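Local coordinates for protein arylesterase (Sulfolobus solfataricus, PDB 5L2P) that hydrolyses aromatic esters, p-nitrophenyl fatty acid esters and aryl dialkyl phosphates such as paraoxon, with a broad substrate specificity, at residues D113-P118 with F122-Y127; P43-G48 with T289-T294. One frame throughout, in Å; residues are numbered along the deposited sequence.

Overall arrangement
Contact 1 is nested along the chain within the long loop that contact 2 closes, and the two lie on opposite sides of the chain's centre, their own centres 26 Å apart. They share no helix or strand. Contact 1 is buried and local: the loop leaving strand 108-112 folds against the start of helix 124-138, methyl groups meeting a tyrosine ring and a guanidinium face with no hydrogen bond between the segments. Contact 2 is at the surface and long in sequence, tying the loop before the edge strand 49-56 to the C-terminal helix 287-305 by one charged pair. The arginine of contact 1 offers a face, that of contact 2 an edge.

Contact 1: residues D113-P118 with F122-Y127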
ATOM      1  N   ASP A 113       4.610  36.775   6.228  1.00 54.11           N
ATOM      2  CA  ASP A 113       3.664  37.019   5.118  1.00 57.82           C
ATOM      3  C   ASP A 113       4.363  37.172   3.776  1.00 57.22           C
ATOM      4  O   ASP A 113       4.424  38.267   3.239  1.00 59.91           O
ATOM      5  CB  ASP A 113       2.816  38.283   5.379  1.00 59.86           C
ATOM      6  CG  ASP A 113       1.440  37.977   5.843  1.00 59.35           C
ATOM      7  OD1 ASP A 113       0.977  36.813   5.704  1.00 63.33           O
ATOM      8  OD2 ASP A 113       0.825  38.932   6.321  1.00 66.78           O
ATOM      9  N   TYR A 114       4.887  36.072   3.249  1.00 56.56           N
ATOM     10  CA  TYR A 114       5.583  36.089   1.961  1.00 52.66           C
ATOM     11  C   TYR A 114       4.609  36.428   0.857  1.00 51.08           C
ATOM     12  O   TYR A 114       3.414  36.182   0.960  1.00 47.92           O
ATOM     13  CB  TYR A 114       6.289  34.727   1.686  1.00 50.44           C
ATOM     14  CG  TYR A 114       5.367  33.534   1.739  1.00 48.47           C
ATOM     15  CD1 TYR A 114       4.646  33.145   0.615  1.00 49.13           C
ATOM     16  CD2 TYR A 114       5.191  32.812   2.917  1.00 47.46           C
ATOM     17  CE1 TYR A 114       3.777  32.073   0.660  1.00 49.62           C
ATOM     18  CE2 TYR A 114       4.325  31.717   2.972  1.00 47.99           C
ATOM     19  CZ  TYR A 114       3.623  31.356   1.846  1.00 49.42           C
ATOM     20  OH  TYR A 114       2.786  30.287   1.871  1.00 50.24           O
ATOM     21  N   ARG A 115       5.140  36.974  -0.227  1.00 54.18           N
ATOM     22  CA  ARG A 115       4.300  37.351  -1.375  1.00 56.27           C
ATOM     23  C   ARG A 115       3.771  36.142  -2.121  1.00 57.24           C
ATOM     24  O   ARG A 115       4.488  35.151  -2.300  1.00 60.16           O
ATOM     25  CB  ARG A 115       5.061  38.261  -2.331  1.00 54.91           C
ATOM     26  CG  ARG A 115       5.195  39.675  -1.828  1.00 53.19           C
ATOM     27  CD  ARG A 115       6.095  40.489  -2.736  1.00 52.51           C
ATOM     28  NE  ARG A 115       7.488  40.209  -2.504  1.00 50.87           N
ATOM     29  CZ  ARG A 115       8.509  40.815  -3.106  1.00 50.80           C
ATOM     30  NH1 ARG A 115       8.302  41.765  -3.981  1.00 51.97           N
ATOM     31  NH2 ARG A 115       9.752  40.464  -2.807  1.00 49.43           N
ATOM     32  N   LEU A 116       2.533  36.273  -2.590  1.00 57.50           N
ATOM     33  CA  LEU A 116       1.762  35.182  -3.158  1.00 59.02           C
ATOM     34  C   LEU A 116       1.540  35.305  -4.669  1.00 64.58           C
ATOM     35  O   LEU A 116       1.560  36.420  -5.231  1.00 64.81           O
ATOM     36  CB  LEU A 116       0.383  35.118  -2.486  1.00 57.15           C
ATOM     37  CG  LEU A 116       0.378  35.014  -0.958  1.00 54.75           C
ATOM     38  CD1 LEU A 116      -1.043  34.985  -0.444  1.00 55.13           C
ATOM     39  CD2 LEU A 116       1.130  33.778  -0.490  1.00 54.15           C
ATOM     40  N   ALA A 117       1.328  34.154  -5.320  1.00 63.08           N
ATOM     41  CA  ALA A 117       0.885  34.115  -6.714  1.00 63.18           C
ATOM     42  C   ALA A 117      -0.634  34.307  -6.772  1.00 65.94           C
ATOM     43  O   ALA A 117      -1.307  34.156  -5.751  1.00 65.35           O
ATOM     44  CB  ALA A 117       1.258  32.793  -7.334  1.00 61.25           C
ATOM     45  N   PRO A 118      -1.189  34.665  -7.946  1.00 69.52           N
ATOM     46  CA  PRO A 118      -0.545  34.952  -9.225  1.00 70.52           C
ATOM     47  C   PRO A 118       0.174  36.316  -9.344  1.00 68.65           C
ATOM     48  O   PRO A 118       0.818  36.567 -10.355  1.00 66.62           O
ATOM     49  CB  PRO A 118      -1.729  34.919 -10.199  1.00 73.19           C
ATOM     50  CG  PRO A 118      -2.859  35.463  -9.420  1.00 72.33           C
ATOM     51  CD  PRO A 118      -2.644  34.934  -8.016  1.00 72.48           C
ATOM     52  N   PHE A 122       6.760  32.227  -8.649  1.00 58.27           N
ATOM     53  CA  PHE A 122       8.009  31.587  -8.323  1.00 57.01           C
ATOM     54  C   PHE A 122       9.170  32.309  -9.031  1.00 55.55           C
ATOM     55  O   PHE A 122       9.054  32.647 -10.205  1.00 56.15           O
ATOM     56  CB  PHE A 122       7.950  30.117  -8.761  1.00 57.76           C
ATOM     57  CG  PHE A 122       9.254  29.394  -8.652  1.00 56.77           C
ATOM     58  CD1 PHE A 122       9.642  28.791  -7.476  1.00 54.61           C
ATOM     59  CD2 PHE A 122      10.096  29.304  -9.757  1.00 60.57           C
ATOM     60  CE1 PHE A 122      10.855  28.102  -7.398  1.00 56.30           C
ATOM     61  CE2 PHE A 122      11.314  28.621  -9.682  1.00 57.96           C
ATOM     62  CZ  PHE A 122      11.698  28.024  -8.499  1.00 56.00           C
ATOM     63  N   PRO A 123      10.293  32.527  -8.336  1.00 54.40           N
ATOM     64  CA  PRO A 123      10.645  32.082  -6.979  1.00 53.55           C
ATOM     65  C   PRO A 123      10.467  33.135  -5.849  1.00 51.21           C
ATOM     66  O   PRO A 123      11.137  33.034  -4.833  1.00 49.48           O
ATOM     67  CB  PRO A 123      12.132  31.722  -7.144  1.00 54.17           C
ATOM     68  CG  PRO A 123      12.611  32.767  -8.083  1.00 54.84           C
ATOM     69  CD  PRO A 123      11.454  33.122  -9.011  1.00 54.64           C
ATOM     70  N   THR A 124       9.565  34.096  -6.015  1.00 51.17           N
ATOM     71  CA  THR A 124       9.436  35.220  -5.082  1.00 50.14           C
ATOM     72  C   THR A 124       9.185  34.771  -3.655  1.00 48.51           C
ATOM     73  O   THR A 124       9.910  35.163  -2.748  1.00 47.01           O
ATOM     74  CB  THR A 124       8.278  36.168  -5.498  1.00 54.25           C
ATOM     75  OG1 THR A 124       8.457  36.617  -6.841  1.00 56.33           O
ATOM     76  CG2 THR A 124       8.205  37.418  -4.594  1.00 54.02           C
ATOM     77  N   ALA A 125       8.185  33.912  -3.457  1.00 50.10           N
ATOM     78  CA  ALA A 125       7.890  33.334  -2.114  1.00 51.55           C
ATOM     79  C   ALA A 125       9.094  32.675  -1.446  1.00 54.13           C
ATOM     80  O   ALA A 125       9.299  32.824  -0.235  1.00 53.74           O
ATOM     81  CB  ALA A 125       6.758  32.314  -2.189  1.00 50.88           C
ATOM     82  N   VAL A 126       9.907  31.961  -2.232  1.00 56.15           N
ATOM     83  CA  VAL A 126      11.056  31.251  -1.667  1.00 58.21           C
ATOM     84  C   VAL A 126      12.086  32.237  -1.149  1.00 57.67           C
ATOM     85  O   VAL A 126      12.641  32.075  -0.049  1.00 58.62           O
ATOM     86  CB  VAL A 126      11.725  30.312  -2.688  1.00 59.53           C
ATOM     87  CG1 VAL A 126      12.925  29.610  -2.050  1.00 57.92           C
ATOM     88  CG2 VAL A 126      10.701  29.306  -3.215  1.00 59.70           C
ATOM     89  N   TYR A 127      12.353  33.259  -1.949  1.00 58.54           N
ATOM     90  CA  TYR A 127      13.306  34.297  -1.536  1.00 62.11           C
ATOM     91  C   TYR A 127      12.790  35.216  -0.429  1.00 61.82           C
ATOM     92  O   TYR A 127      13.598  35.666   0.395  1.00 67.85           O
ATOM     93  CB  TYR A 127      13.787  35.096  -2.737  1.00 65.71           C
ATOM     94  CG  TYR A 127      14.754  34.300  -3.578  1.00 67.65           C
ATOM     95  CD1 TYR A 127      16.000  33.928  -3.063  1.00 70.05           C
ATOM     96  CD2 TYR A 127      14.427  33.897  -4.871  1.00 69.91           C
ATOM     97  CE1 TYR A 127      16.883  33.171  -3.810  1.00 75.89           C
ATOM     98  CE2 TYR A 127      15.327  33.150  -5.641  1.00 72.64           C
ATOM     99  CZ  TYR A 127      16.543  32.787  -5.094  1.00 74.76           C
ATOM    100  OH  TYR A 127      17.448  32.059  -5.803  1.00 77.70           O
TER
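Thr124 and Ala125, in the first turn of helix 124-138, bring two methyl groups against Arg115 and Tyr114 of the loop that follows strand 108-112. This is a strand-to-helix connection of the alpha/beta hydrolase fold. The methyl CG2 of Thr124 sits over one face of the Arg115 guanidinium, offset toward its rim and 3.6 Å from NE, and the two side chains cross at about a right angle. Threonine suits the place because its two branches do different work. With CG2 anti to the backbone N, the methyl covers the arginine, while OG1 (chi1 -55°) is left beside that N and hydrogen-bonds to Lys121 O. The arginine chain bends at chi3 (-78°), which turns the flat group across the methyl and leaves its nitrogens to other partners: NH2 forms a salt bridge with Asp128 and NH1 one with Asp59, while Tyr60 and Tyr120 make cation-pi contacts. These partners would fix the rotation of the guanidinium and balance its charge.

Ala125, the smallest of the four, lets the helix come close to the loop, its CA 5.4 Å from that of Tyr114. Tyr114 OH reaches beyond the contact to the carbonyl of His82, whose ring also stacks on the tyrosine; His82 belongs to the oxyanion-hole motif assigned by similarity, so the loop adjoins the catalytic region. Between the two segments the packing is wholly van der Waals: Ala125 CB approaches the Tyr114 ring obliquely, 3.6 Å from CD1, and lies equally near the carbonyl oxygen of Arg115.

Contact 2: residues P43-G48 with T289-T294; sequences PKDPVG and TSRQVT
Arg291 meets the carboxylate of Asp45 end-on, the NH1 and NH2 edge of its guanidinium facing the two oxygens in a bidentate salt bridge. Arg291 NH2 donates to Asp45 OD1 over 2.7 Å; the oxygen lies in the guanidinium plane and accepts on its syn lone pair, and the bond is nearly straight, at 165°. The second bond, from Arg291 NH1 to Asp45 OD2, is 2.9 Å long and reaches its oxygen on the syn side but tilted out of the carboxylate plane. The tilt goes with an angle of 27° between the two flat groups.

The side chains come from opposite directions. Arg291 extends from the helix with CG anti to the backbone N (chi1 177°) and bends at chi3, a reach that suits a long residue because the facing backbones stay well apart: Pro43 and Arg291, the nearest pair, have CA atoms separated by 9.2 Å. Aspartate, short and flat, supplies two oxygens spaced to match the two nitrogens. Replacing Asp45 by an alanine is likely to leave the guanidinium without this carboxylate and freer to swing, and to cost the loop its polar tie to helix 287-305.

Helix 95-105 lies beside both partners: its Ile100 packs on Arg291, and its Arg99 hydrogen-bonds to the backbone oxygen of Asp45. The salt bridge thus spans from helix 287-305, which also packs on strand 271-276 through Thr289 and Val293, to the loop joining helix 27-39 to strand 49-56, at the other edge of the sheet.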
ATOM      1  N   PRO A  43      -8.748  26.811  17.565  1.00 70.24           N
ATOM      2  CA  PRO A  43      -8.876  27.903  18.545  1.00 70.90           C
ATOM      3  C   PRO A  43      -7.538  28.503  18.972  1.00 68.04           C
ATOM      4  O   PRO A  43      -6.552  27.786  19.041  1.00 72.77           O
ATOM      5  CB  PRO A  43      -9.575  27.234  19.747  1.00 71.20           C
ATOM      6  CG  PRO A  43     -10.139  25.962  19.225  1.00 71.93           C
ATOM      7  CD  PRO A  43      -9.221  25.533  18.118  1.00 71.60           C
ATOM      8  N   LYS A  44      -7.520  29.807  19.266  1.00 66.87           N
ATOM      9  CA  LYS A  44      -6.303  30.531  19.623  1.00 64.94           C
ATOM     10  C   LYS A  44      -5.968  30.455  21.104  1.00 66.88           C
ATOM     11  O   LYS A  44      -6.747  30.894  21.955  1.00 66.94           O
ATOM     12  CB  LYS A  44      -6.415  31.997  19.257  1.00 65.01           C
ATOM     13  CG  LYS A  44      -6.505  32.307  17.764  1.00 64.74           C
ATOM     14  CD  LYS A  44      -6.723  33.828  17.570  1.00 67.44           C
ATOM     15  CE  LYS A  44      -6.653  34.345  16.135  1.00 64.55           C
ATOM     16  NZ  LYS A  44      -6.856  33.286  15.119  1.00 63.16           N
ATOM     17  N   ASP A  45      -4.799  29.894  21.411  1.00 67.41           N
ATOM     18  CA  ASP A  45      -4.296  29.896  22.778  1.00 67.40           C
ATOM     19  C   ASP A  45      -3.631  31.246  23.084  1.00 68.31           C
ATOM     20  O   ASP A  45      -3.073  31.890  22.205  1.00 71.63           O
ATOM     21  CB  ASP A  45      -3.297  28.768  22.993  1.00 67.94           C
ATOM     22  CG  ASP A  45      -3.952  27.397  23.032  1.00 70.50           C
ATOM     23  OD1 ASP A  45      -4.947  27.167  22.316  1.00 72.16           O
ATOM     24  OD2 ASP A  45      -3.432  26.518  23.747  1.00 74.10           O
ATOM     25  N   PRO A  46      -3.681  31.679  24.341  1.00 66.73           N
ATOM     26  CA  PRO A  46      -2.935  32.867  24.700  1.00 65.26           C
ATOM     27  C   PRO A  46      -1.412  32.634  24.704  1.00 64.42           C
ATOM     28  O   PRO A  46      -0.947  31.564  25.049  1.00 67.09           O
ATOM     29  CB  PRO A  46      -3.462  33.221  26.097  1.00 67.01           C
ATOM     30  CG  PRO A  46      -4.088  31.995  26.611  1.00 68.56           C
ATOM     31  CD  PRO A  46      -4.455  31.121  25.462  1.00 68.52           C
ATOM     32  N   VAL A  47      -0.665  33.671  24.351  1.00 63.05           N
ATOM     33  CA  VAL A  47       0.788  33.693  24.426  1.00 60.97           C
ATOM     34  C   VAL A  47       1.277  34.872  25.272  1.00 62.49           C
ATOM     35  O   VAL A  47       0.487  35.630  25.809  1.00 62.16           O
ATOM     36  CB  VAL A  47       1.407  33.761  23.009  1.00 58.73           C
ATOM     37  CG1 VAL A  47       1.166  32.451  22.287  1.00 59.54           C
ATOM     38  CG2 VAL A  47       0.829  34.913  22.182  1.00 57.31           C
ATOM     39  N   GLY A  48       2.592  35.002  25.403  1.00 63.41           N
ATOM     40  CA  GLY A  48       3.200  36.037  26.219  1.00 63.76           C
ATOM     41  C   GLY A  48       3.004  37.399  25.562  1.00 64.25           C
ATOM     42  O   GLY A  48       2.588  38.336  26.188  1.00 68.67           O
ATOM     43  N   THR A 289      -6.564  16.824  16.432  1.00 48.88           N
ATOM     44  CA  THR A 289      -5.355  16.286  15.782  1.00 49.25           C
ATOM     45  C   THR A 289      -4.345  17.365  15.405  1.00 50.59           C
ATOM     46  O   THR A 289      -3.128  17.202  15.571  1.00 49.93           O
ATOM     47  CB  THR A 289      -5.708  15.506  14.520  1.00 48.70           C
ATOM     48  OG1 THR A 289      -6.657  14.508  14.845  1.00 50.75           O
ATOM     49  CG2 THR A 289      -4.522  14.818  13.976  1.00 47.36           C
ATOM     50  N   SER A 290      -4.855  18.488  14.909  1.00 53.37           N
ATOM     51  CA  SER A 290      -4.013  19.609  14.508  1.00 52.43           C
ATOM     52  C   SER A 290      -3.219  20.146  15.699  1.00 50.04           C
ATOM     53  O   SER A 290      -2.047  20.482  15.601  1.00 50.34           O
ATOM     54  CB  SER A 290      -4.876  20.696  13.899  1.00 53.30           C
ATOM     55  OG  SER A 290      -4.059  21.797  13.541  1.00 55.16           O
ATOM     56  N   ARG A 291      -3.876  20.190  16.835  1.00 49.04           N
ATOM     57  CA  ARG A 291      -3.228  20.637  18.050  1.00 49.76           C
ATOM     58  C   ARG A 291      -2.148  19.646  18.518  1.00 47.88           C
ATOM     59  O   ARG A 291      -1.024  20.031  18.856  1.00 47.41           O
ATOM     60  CB  ARG A 291      -4.266  20.859  19.169  1.00 51.22           C
ATOM     61  CG  ARG A 291      -3.646  21.252  20.480  1.00 53.08           C
ATOM     62  CD  ARG A 291      -4.701  21.361  21.530  1.00 57.16           C
ATOM     63  NE  ARG A 291      -5.513  22.549  21.282  1.00 64.29           N
ATOM     64  CZ  ARG A 291      -5.170  23.792  21.655  1.00 67.13           C
ATOM     65  NH1 ARG A 291      -4.019  24.030  22.281  1.00 64.71           N
ATOM     66  NH2 ARG A 291      -5.990  24.801  21.393  1.00 70.27           N
ATOM     67  N   GLN A 292      -2.520  18.375  18.554  1.00 46.91           N
ATOM     68  CA  GLN A 292      -1.633  17.296  19.008  1.00 45.82           C
ATOM     69  C   GLN A 292      -0.368  17.203  18.193  1.00 43.24           C
ATOM     70  O   GLN A 292       0.725  17.070  18.768  1.00 45.18           O
ATOM     71  CB  GLN A 292      -2.359  15.953  18.985  1.00 45.94           C
ATOM     72  CG  GLN A 292      -3.371  15.818  20.118  1.00 46.21           C
ATOM     73  CD  GLN A 292      -4.093  14.515  20.089  1.00 46.62           C
ATOM     74  OE1 GLN A 292      -4.661  14.116  19.056  1.00 47.44           O
ATOM     75  NE2 GLN A 292      -4.086  13.827  21.218  1.00 47.71           N
ATOM     76  N   VAL A 293      -0.495  17.324  16.881  1.00 40.54           N
ATOM     77  CA  VAL A 293       0.689  17.326  16.006  1.00 40.58           C
ATOM     78  C   VAL A 293       1.612  18.476  16.317  1.00 42.68           C
ATOM     79  O   VAL A 293       2.846  18.287  16.379  1.00 44.73           O
ATOM     80  CB  VAL A 293       0.291  17.288  14.508  1.00 39.43           C
ATOM     81  CG1 VAL A 293       1.469  17.508  13.582  1.00 38.77           C
ATOM     82  CG2 VAL A 293      -0.375  15.959  14.163  1.00 38.63           C
ATOM     83  N   THR A 294       1.032  19.683  16.492  1.00 45.09           N
ATOM     84  CA  THR A 294       1.828  20.909  16.802  1.00 44.56           C
ATOM     85  C   THR A 294       2.553  20.771  18.147  1.00 45.22           C
ATOM     86  O   THR A 294       3.699  21.179  18.284  1.00 43.43           O
ATOM     87  CB  THR A 294       0.955  22.189  16.817  1.00 44.97           C
ATOM     88  OG1 THR A 294       0.130  22.203  15.654  1.00 47.21           O
ATOM     89  CG2 THR A 294       1.801  23.411  16.774  1.00 44.52           C
TER